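Rev protein (Borrelia burgdorferi, PDB 5EQZ) is of unknown function but probably represents a plasmid-encoded borrelial lipoprotein, built as an elongated, largely helical bundle with a predicted coiled-coil region. Local coordinates at residues D17-D22 against D40-L45; G33-Y38 against D70-K75. All blocks are in the same frame, centred on the assembly; numbering follows the deposited sequence.

Contact 1: residues D17-D22 against D40-L45; sequences DSLMED and DKINEL
Leu19 meets Lys41, Ile42 and Leu45 without a flat group on either side: the touching surfaces across 17-22 and 40-45 are all aliphatic. A nearby ring is that of Tyr38, one turn before Lys41, which touches Leu19 and Asp22 and so borders the contact. Within the two segments, one methyl group does the work. CD2 of Leu19 lies 3.7 Å from CB of Lys41, 3.7 Å from CG1 of Ile42 and 3.8 Å from CD1 of Leu45, and these three partners reach it from well-separated directions. With CG of Leu19 set anti to the backbone nitrogen (chi1 -170°), the side chain extends across the gap between the helices and delivers that methyl into the opposite surface. Lys41 offers the root of its chain; beyond CG the chain runs out extended, away from the leucine, and its NZ makes a weak, long ion pair with Asp37. NZ of Lys41 also lies 6.1 Å from OD2 of Asp22, a separation at which opposite charges may attract only mildly. Ile42 is shared more widely, since it also packs on Val23 of helix 10-24 and on Leu64 and Phe68 of helix 55-88, whereas Leu45 additionally touches Ile16. No hydrogen bond joins the two segments. Their axes come within 11.1 Å and run nearly antiparallel, at 154°, with Leu19 and Ile42 the pair whose CA atoms are nearest across the two segments. Tyr38, Lys41, Ile42 and Leu45 stand at positions i, i+3, i+4 and i+7 of one helix, the diamond of side chains that receives a single residue from its partner. Leu19 thus illustrates knobs-into-holes packing, here between the antiparallel helices of an alpha-helical hairpin.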
ATOM      1  N   ASP A  17     -11.411 -14.249  -9.822  1.00 18.05           N
ATOM      2  CA  ASP A  17     -11.836 -13.011 -10.479  1.00 17.70           C
ATOM      3  C   ASP A  17     -12.170 -11.932  -9.461  1.00 20.16           C
ATOM      4  O   ASP A  17     -11.770 -10.774  -9.615  1.00 21.81           O
ATOM      5  CB  ASP A  17     -13.073 -13.245 -11.346  1.00 15.04           C
ATOM      6  CG  ASP A  17     -12.798 -14.060 -12.595  1.00 19.34           C
ATOM      7  OD1 ASP A  17     -11.627 -14.290 -12.972  1.00 21.31           O
ATOM      8  OD2 ASP A  17     -13.802 -14.454 -13.215  1.00 21.75           O
ATOM      9  N   SER A  18     -12.960 -12.290  -8.450  1.00 21.00           N
ATOM     10  CA  SER A  18     -13.387 -11.312  -7.450  0.61 23.66           C
ATOM     11  C   SER A  18     -12.186 -10.728  -6.722  1.00 21.12           C
ATOM     12  O   SER A  18     -12.091  -9.510  -6.535  1.00 19.72           O
ATOM     13  CB  SER A  18     -14.352 -11.969  -6.463  0.61 25.81           C
ATOM     14  OG  SER A  18     -14.779 -11.047  -5.473  0.61 23.91           O
ATOM     15  N   LEU A  19     -11.254 -11.582  -6.307  1.00 16.67           N
ATOM     16  CA  LEU A  19     -10.052 -11.089  -5.646  1.00 18.87           C
ATOM     17  C   LEU A  19      -9.211 -10.245  -6.596  1.00 18.45           C
ATOM     18  O   LEU A  19      -8.634  -9.228  -6.179  1.00 18.46           O
ATOM     19  CB  LEU A  19      -9.258 -12.268  -5.086  1.00 21.23           C
ATOM     20  CG  LEU A  19      -8.084 -11.980  -4.159  1.00 20.26           C
ATOM     21  CD1 LEU A  19      -8.488 -10.996  -3.058  1.00 22.02           C
ATOM     22  CD2 LEU A  19      -7.592 -13.302  -3.548  1.00 22.87           C
ATOM     23  N   MET A  20      -9.150 -10.630  -7.878  1.00 17.66           N
ATOM     24  CA  MET A  20      -8.409  -9.846  -8.860  1.00 16.53           C
ATOM     25  C   MET A  20      -8.990  -8.428  -8.973  1.00 18.80           C
ATOM     26  O   MET A  20      -8.247  -7.440  -9.008  1.00 20.17           O
ATOM     27  CB  MET A  20      -8.440 -10.535 -10.235  1.00 16.47           C
ATOM     28  CG  MET A  20      -7.775  -9.676 -11.341  1.00 20.19           C
ATOM     29  SD  MET A  20      -5.983  -9.466 -11.139  1.00 25.68           S
ATOM     30  CE  MET A  20      -5.335 -10.707 -12.188  1.00 30.42           C
ATOM     31  N   GLU A  21     -10.322  -8.309  -9.029  1.00 18.88           N
ATOM     32  CA  GLU A  21     -10.928  -6.984  -9.161  1.00 16.93           C
ATOM     33  C   GLU A  21     -10.611  -6.113  -7.947  1.00 18.71           C
ATOM     34  O   GLU A  21     -10.354  -4.911  -8.091  1.00 18.54           O
ATOM     35  CB  GLU A  21     -12.445  -7.079  -9.354  1.00 20.19           C
ATOM     36  CG  GLU A  21     -12.917  -7.843 -10.629  1.00 21.23           C
ATOM     37  CD  GLU A  21     -12.440  -7.212 -11.927  1.00 21.96           C
ATOM     38  OE1 GLU A  21     -11.908  -6.079 -11.919  1.00 20.67           O
ATOM     39  OE2 GLU A  21     -12.568  -7.859 -12.996  1.00 19.28           O
ATOM     40  N   ASP A  22     -10.597  -6.713  -6.754  1.00 16.98           N
ATOM     41  CA  ASP A  22     -10.226  -5.974  -5.545  1.00 15.64           C
ATOM     42  C   ASP A  22      -8.761  -5.554  -5.590  1.00 21.48           C
ATOM     43  O   ASP A  22      -8.429  -4.416  -5.235  1.00 19.97           O
ATOM     44  CB  ASP A  22     -10.496  -6.819  -4.296  1.00 18.25           C
ATOM     45  CG  ASP A  22     -11.970  -6.923  -3.948  1.00 23.06           C
ATOM     46  OD1 ASP A  22     -12.743  -5.996  -4.249  1.00 27.43           O
ATOM     47  OD2 ASP A  22     -12.345  -7.933  -3.323  1.00 26.20           O
ATOM     48  N   ASP A  40      -2.822 -12.305   1.928  1.00 25.79           N
ATOM     49  CA  ASP A  40      -3.165 -13.534   2.639  1.00 27.58           C
ATOM     50  C   ASP A  40      -4.198 -14.344   1.869  1.00 26.43           C
ATOM     51  O   ASP A  40      -4.079 -15.575   1.761  1.00 27.09           O
ATOM     52  CB  ASP A  40      -3.672 -13.217   4.045  1.00 26.49           C
ATOM     53  CG  ASP A  40      -2.560 -12.779   4.990  1.00 30.46           C
ATOM     54  OD1 ASP A  40      -2.880 -12.185   6.037  1.00 35.36           O
ATOM     55  OD2 ASP A  40      -1.371 -13.023   4.690  1.00 31.68           O
ATOM     56  N   LYS A  41      -5.217 -13.675   1.322  1.00 24.92           N
ATOM     57  CA  LYS A  41      -6.207 -14.379   0.513  1.00 22.46           C
ATOM     58  C   LYS A  41      -5.592 -14.953  -0.755  1.00 21.12           C
ATOM     59  O   LYS A  41      -5.977 -16.053  -1.191  1.00 22.21           O
ATOM     60  CB  LYS A  41      -7.367 -13.442   0.171  1.00 21.70           C
ATOM     61  CG  LYS A  41      -8.216 -13.105   1.383  1.00 26.00           C
ATOM     62  CD  LYS A  41      -9.203 -12.011   1.079  1.00 29.76           C
ATOM     63  CE  LYS A  41     -10.018 -11.668   2.314  1.00 35.10           C
ATOM     64  NZ  LYS A  41     -10.977 -10.577   2.003  1.00 40.60           N
ATOM     65  N   ILE A  42      -4.631 -14.250  -1.355  1.00 18.72           N
ATOM     66  CA  ILE A  42      -3.973 -14.801  -2.538  1.00 21.54           C
ATOM     67  C   ILE A  42      -3.195 -16.059  -2.175  1.00 22.83           C
ATOM     68  O   ILE A  42      -3.259 -17.068  -2.889  1.00 24.30           O
ATOM     69  CB  ILE A  42      -3.072 -13.744  -3.201  1.00 23.99           C
ATOM     70  CG1 ILE A  42      -3.925 -12.634  -3.821  1.00 23.38           C
ATOM     71  CG2 ILE A  42      -2.187 -14.390  -4.268  1.00 21.95           C
ATOM     72  CD1 ILE A  42      -3.106 -11.547  -4.460  1.00 25.18           C
ATOM     73  N   ASN A  43      -2.456 -16.029  -1.057  1.00 23.98           N
ATOM     74  CA  ASN A  43      -1.683 -17.197  -0.636  1.00 28.16           C
ATOM     75  C   ASN A  43      -2.580 -18.381  -0.310  1.00 29.08           C
ATOM     76  O   ASN A  43      -2.227 -19.535  -0.584  1.00 28.86           O
ATOM     77  CB  ASN A  43      -0.820 -16.854   0.582  1.00 28.23           C
ATOM     78  CG  ASN A  43       0.314 -15.925   0.245  1.00 33.15           C
ATOM     79  OD1 ASN A  43       0.761 -15.870  -0.900  1.00 34.58           O
ATOM     80  ND2 ASN A  43       0.818 -15.211   1.252  1.00 34.89           N
ATOM     81  N   GLU A  44      -3.730 -18.126   0.307  1.00 27.14           N
ATOM     82  CA  GLU A  44      -4.615 -19.229   0.652  1.00 32.37           C
ATOM     83  C   GLU A  44      -5.214 -19.863  -0.604  1.00 28.92           C
ATOM     84  O   GLU A  44      -5.344 -21.093  -0.679  1.00 29.11           O
ATOM     85  CB  GLU A  44      -5.683 -18.730   1.622  1.00 36.39           C
ATOM     86  CG  GLU A  44      -6.984 -19.492   1.670  1.00 44.55           C
ATOM     87  CD  GLU A  44      -7.993 -18.815   2.600  1.00 52.27           C
ATOM     88  OE1 GLU A  44      -7.980 -19.108   3.813  1.00 54.28           O
ATOM     89  OE2 GLU A  44      -8.783 -17.968   2.121  1.00 56.14           O
ATOM     90  N   LEU A  45      -5.529 -19.050  -1.618  1.00 26.06           N
ATOM     91  CA  LEU A  45      -6.010 -19.594  -2.892  1.00 24.87           C
ATOM     92  C   LEU A  45      -4.938 -20.416  -3.592  1.00 26.32           C
ATOM     93  O   LEU A  45      -5.214 -21.518  -4.086  1.00 25.20           O
ATOM     94  CB  LEU A  45      -6.476 -18.463  -3.809  1.00 26.93           C
ATOM     95  CG  LEU A  45      -7.929 -18.015  -3.785  1.00 29.47           C
ATOM     96  CD1 LEU A  45      -8.098 -16.849  -4.762  1.00 31.47           C
ATOM     97  CD2 LEU A  45      -8.853 -19.155  -4.163  1.00 28.41           C
TER

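Contact 2: residues G33-Y38 against D70-K75; sequences GKFKDY and DKLAAK
This is an aromatic knob packed between antiparallel helices, close to the centre of the chain, where helix 32-48 faces helix 55-88. The short axes lie 11.4 Å apart at 157°, and Phe35 is level with Leu72. Within 33-38, the phenyl ring of Phe35 makes all of the contact with 70-75. Its CZ approaches CB of Lys75 to 3.5 Å, while CE1 lies 3.7 Å from CG of the same lysine, so the ring rests obliquely against the inner methylenes. That fit depends on a bend in Lys75 at chi2 (72°), which carries the chain past the ring instead of straight out from its own helix. At the neighbouring ring carbon, CE2 of Phe35 comes to 3.6 Å from O of Lys71, again obliquely, a carbonyl already engaged by the helical bond from Lys75 N, and CD2 lies 4.1 Å from CD1 of Leu72. Phe68, which Phe35 also touches, completes with Lys71, Leu72 and Lys75 the i, i+3, i+4, i+7 diamond of a knobs-into-holes site.

The lysines serve two purposes. Their aliphatic parts border the aromatic ring, and their ammonium groups bind main-chain carbonyls: Lys75 NZ donates to those of Asn28, Ser30 and Val108, Lys71 NZ to those of Leu24 and Leu26. Three carbonyl partners probably compensate for placing the charge of Lys75 in a buried setting. The connection following helix 10-24 is thereby fastened to helix 55-88, with Leu26 and Ser30 against Phe35, while Leu141 of helix 122-142 packs on both Phe35 and Lys75.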
ATOM      1  N   GLY A  33      -3.096  -2.542   5.768  1.00 36.74           N
ATOM      2  CA  GLY A  33      -3.920  -3.686   6.118  1.00 36.12           C
ATOM      3  C   GLY A  33      -4.667  -4.279   4.939  1.00 33.17           C
ATOM      4  O   GLY A  33      -4.876  -5.493   4.883  1.00 34.18           O
ATOM      5  N   LYS A  34      -5.084  -3.441   3.983  1.00 30.63           N
ATOM      6  CA  LYS A  34      -5.739  -3.970   2.787  1.00 33.52           C
ATOM      7  C   LYS A  34      -4.772  -4.782   1.934  1.00 29.45           C
ATOM      8  O   LYS A  34      -5.158  -5.803   1.341  1.00 24.07           O
ATOM      9  CB  LYS A  34      -6.345  -2.834   1.962  1.00 37.49           C
ATOM     10  CG  LYS A  34      -7.706  -2.372   2.450  1.00 42.39           C
ATOM     11  CD  LYS A  34      -8.720  -2.339   1.318  1.00 44.91           C
ATOM     12  CE  LYS A  34      -8.418  -1.217   0.339  1.00 48.35           C
ATOM     13  NZ  LYS A  34      -9.640  -0.796  -0.414  1.00 49.73           N
ATOM     14  N   PHE A  35      -3.516  -4.338   1.843  1.00 28.54           N
ATOM     15  CA  PHE A  35      -2.520  -5.107   1.099  1.00 25.10           C
ATOM     16  C   PHE A  35      -2.281  -6.463   1.745  1.00 30.42           C
ATOM     17  O   PHE A  35      -2.285  -7.495   1.062  1.00 28.23           O
ATOM     18  CB  PHE A  35      -1.205  -4.339   1.000  1.00 25.29           C
ATOM     19  CG  PHE A  35      -1.203  -3.269  -0.037  1.00 24.30           C
ATOM     20  CD1 PHE A  35      -1.625  -1.977   0.280  1.00 23.80           C
ATOM     21  CD2 PHE A  35      -0.769  -3.542  -1.330  1.00 21.71           C
ATOM     22  CE1 PHE A  35      -1.615  -0.982  -0.677  1.00 23.11           C
ATOM     23  CE2 PHE A  35      -0.766  -2.549  -2.301  1.00 22.02           C
ATOM     24  CZ  PHE A  35      -1.180  -1.273  -1.977  1.00 22.38           C
ATOM     25  N   LYS A  36      -2.050  -6.482   3.064  1.00 30.47           N
ATOM     26  CA  LYS A  36      -1.775  -7.755   3.721  1.00 30.64           C
ATOM     27  C   LYS A  36      -2.979  -8.674   3.661  1.00 29.78           C
ATOM     28  O   LYS A  36      -2.817  -9.893   3.528  1.00 32.70           O
ATOM     29  CB  LYS A  36      -1.343  -7.545   5.173  1.00 33.88           C
ATOM     30  CG  LYS A  36      -0.701  -8.793   5.774  1.00 38.40           C
ATOM     31  CD  LYS A  36      -0.633  -8.747   7.293  1.00 42.54           C
ATOM     32  CE  LYS A  36      -0.328 -10.124   7.869  1.00 45.24           C
ATOM     33  NZ  LYS A  36      -1.567 -10.870   8.207  1.00 44.05           N
ATOM     34  N   ASP A  37      -4.188  -8.113   3.728  1.00 29.23           N
ATOM     35  CA  ASP A  37      -5.384  -8.942   3.650  1.00 35.43           C
ATOM     36  C   ASP A  37      -5.493  -9.615   2.286  1.00 32.47           C
ATOM     37  O   ASP A  37      -5.760 -10.820   2.204  1.00 30.64           O
ATOM     38  CB  ASP A  37      -6.632  -8.109   3.944  1.00 42.29           C
ATOM     39  CG  ASP A  37      -7.917  -8.894   3.742  1.00 50.65           C
ATOM     40  OD1 ASP A  37      -8.022 -10.005   4.310  1.00 57.49           O
ATOM     41  OD2 ASP A  37      -8.810  -8.400   3.020  1.00 53.12           O
ATOM     42  N   TYR A  38      -5.274  -8.860   1.203  1.00 28.90           N
ATOM     43  CA  TYR A  38      -5.326  -9.461  -0.131  1.00 25.74           C
ATOM     44  C   TYR A  38      -4.177 -10.436  -0.339  1.00 26.30           C
ATOM     45  O   TYR A  38      -4.354 -11.483  -0.976  1.00 28.24           O
ATOM     46  CB  TYR A  38      -5.303  -8.388  -1.215  1.00 22.50           C
ATOM     47  CG  TYR A  38      -6.518  -7.477  -1.229  1.00 22.96           C
ATOM     48  CD1 TYR A  38      -6.481  -6.273  -1.914  1.00 22.01           C
ATOM     49  CD2 TYR A  38      -7.693  -7.814  -0.563  1.00 23.75           C
ATOM     50  CE1 TYR A  38      -7.578  -5.425  -1.935  1.00 25.50           C
ATOM     51  CE2 TYR A  38      -8.801  -6.964  -0.576  1.00 27.08           C
ATOM     52  CZ  TYR A  38      -8.725  -5.768  -1.263  1.00 28.17           C
ATOM     53  OH  TYR A  38      -9.797  -4.907  -1.300  1.00 30.36           O
ATOM     54  N   ASP A  70       2.665  -6.006  -8.439  1.00 26.86           N
ATOM     55  CA  ASP A  70       2.863  -4.703  -9.064  1.00 29.70           C
ATOM     56  C   ASP A  70       2.199  -3.593  -8.257  1.00 24.84           C
ATOM     57  O   ASP A  70       2.747  -2.485  -8.148  1.00 25.07           O
ATOM     58  CB  ASP A  70       2.332  -4.718 -10.488  1.00 33.73           C
ATOM     59  CG  ASP A  70       3.151  -5.610 -11.402  1.00 37.80           C
ATOM     60  OD1 ASP A  70       4.332  -5.908 -11.092  1.00 40.78           O
ATOM     61  OD2 ASP A  70       2.607  -6.012 -12.440  1.00 42.71           O
ATOM     62  N   LYS A  71       1.025  -3.866  -7.685  1.00 21.25           N
ATOM     63  CA  LYS A  71       0.410  -2.905  -6.768  1.00 20.69           C
ATOM     64  C   LYS A  71       1.269  -2.717  -5.524  1.00 21.10           C
ATOM     65  O   LYS A  71       1.416  -1.592  -5.027  1.00 22.47           O
ATOM     66  CB  LYS A  71      -0.995  -3.358  -6.376  1.00 21.31           C
ATOM     67  CG  LYS A  71      -1.989  -3.307  -7.531  1.00 23.08           C
ATOM     68  CD  LYS A  71      -2.211  -1.882  -8.028  1.00 30.62           C
ATOM     69  CE  LYS A  71      -3.023  -1.854  -9.323  1.00 37.09           C
ATOM     70  NZ  LYS A  71      -3.791  -0.592  -9.460  1.00 40.80           N
ATOM     71  N   LEU A  72       1.862  -3.799  -5.012  1.00 18.27           N
ATOM     72  CA  LEU A  72       2.731  -3.658  -3.844  1.00 20.55           C
ATOM     73  C   LEU A  72       3.987  -2.852  -4.162  1.00 24.56           C
ATOM     74  O   LEU A  72       4.393  -1.987  -3.371  1.00 21.43           O
ATOM     75  CB  LEU A  72       3.090  -5.034  -3.292  1.00 22.49           C
ATOM     76  CG  LEU A  72       3.974  -5.020  -2.051  1.00 21.59           C
ATOM     77  CD1 LEU A  72       3.277  -4.254  -0.930  1.00 22.85           C
ATOM     78  CD2 LEU A  72       4.256  -6.471  -1.639  1.00 27.57           C
ATOM     79  N   ALA A  73       4.630  -3.127  -5.300  1.00 23.48           N
ATOM     80  CA  ALA A  73       5.806  -2.346  -5.689  1.00 30.57           C
ATOM     81  C   ALA A  73       5.485  -0.856  -5.789  1.00 29.80           C
ATOM     82  O   ALA A  73       6.278  -0.003  -5.357  1.00 25.55           O
ATOM     83  CB  ALA A  73       6.359  -2.865  -7.017  1.00 33.66           C
ATOM     84  N   ALA A  74       4.329  -0.517  -6.357  1.00 24.89           N
ATOM     85  CA  ALA A  74       3.957   0.893  -6.453  1.00 22.18           C
ATOM     86  C   ALA A  74       3.735   1.508  -5.076  1.00 23.74           C
ATOM     87  O   ALA A  74       4.175   2.638  -4.817  1.00 23.32           O
ATOM     88  CB  ALA A  74       2.706   1.048  -7.313  1.00 20.70           C
ATOM     89  N   LYS A  75       3.057   0.781  -4.178  1.00 21.12           N
ATOM     90  CA  LYS A  75       2.789   1.313  -2.844  1.00 18.41           C
ATOM     91  C   LYS A  75       4.086   1.554  -2.084  1.00 21.86           C
ATOM     92  O   LYS A  75       4.290   2.630  -1.506  1.00 21.32           O
ATOM     93  CB  LYS A  75       1.892   0.356  -2.064  1.00 16.98           C
ATOM     94  CG  LYS A  75       1.722   0.699  -0.590  1.00 19.89           C
ATOM     95  CD  LYS A  75       0.848   1.938  -0.396  1.00 19.44           C
ATOM     96  CE  LYS A  75       0.471   2.141   1.071  1.00 22.27           C
ATOM     97  NZ  LYS A  75      -0.595   3.186   1.195  1.00 21.60           N
TER

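From the N terminus the chain runs up helix 10-24, turns, and comes back along helix 32-48; contact 1 closes this first hairpin. A second reversal leads into the long helix 55-88, and contact 2 closes that larger loop. Because 33-38 precedes 40-45 on their common helix, the segments alternate along the chain and the two closures cross rather than nest. Their centres are 12 Å apart, and Tyr38 bridges them: its CD2 lies 4.1 Å from CD1 of Leu19, and its CE1 3.6 Å from O of Asp22. Helix 32-48 thus ties the N-terminal helix to helix 55-88, joining three consecutive helices of the bundle.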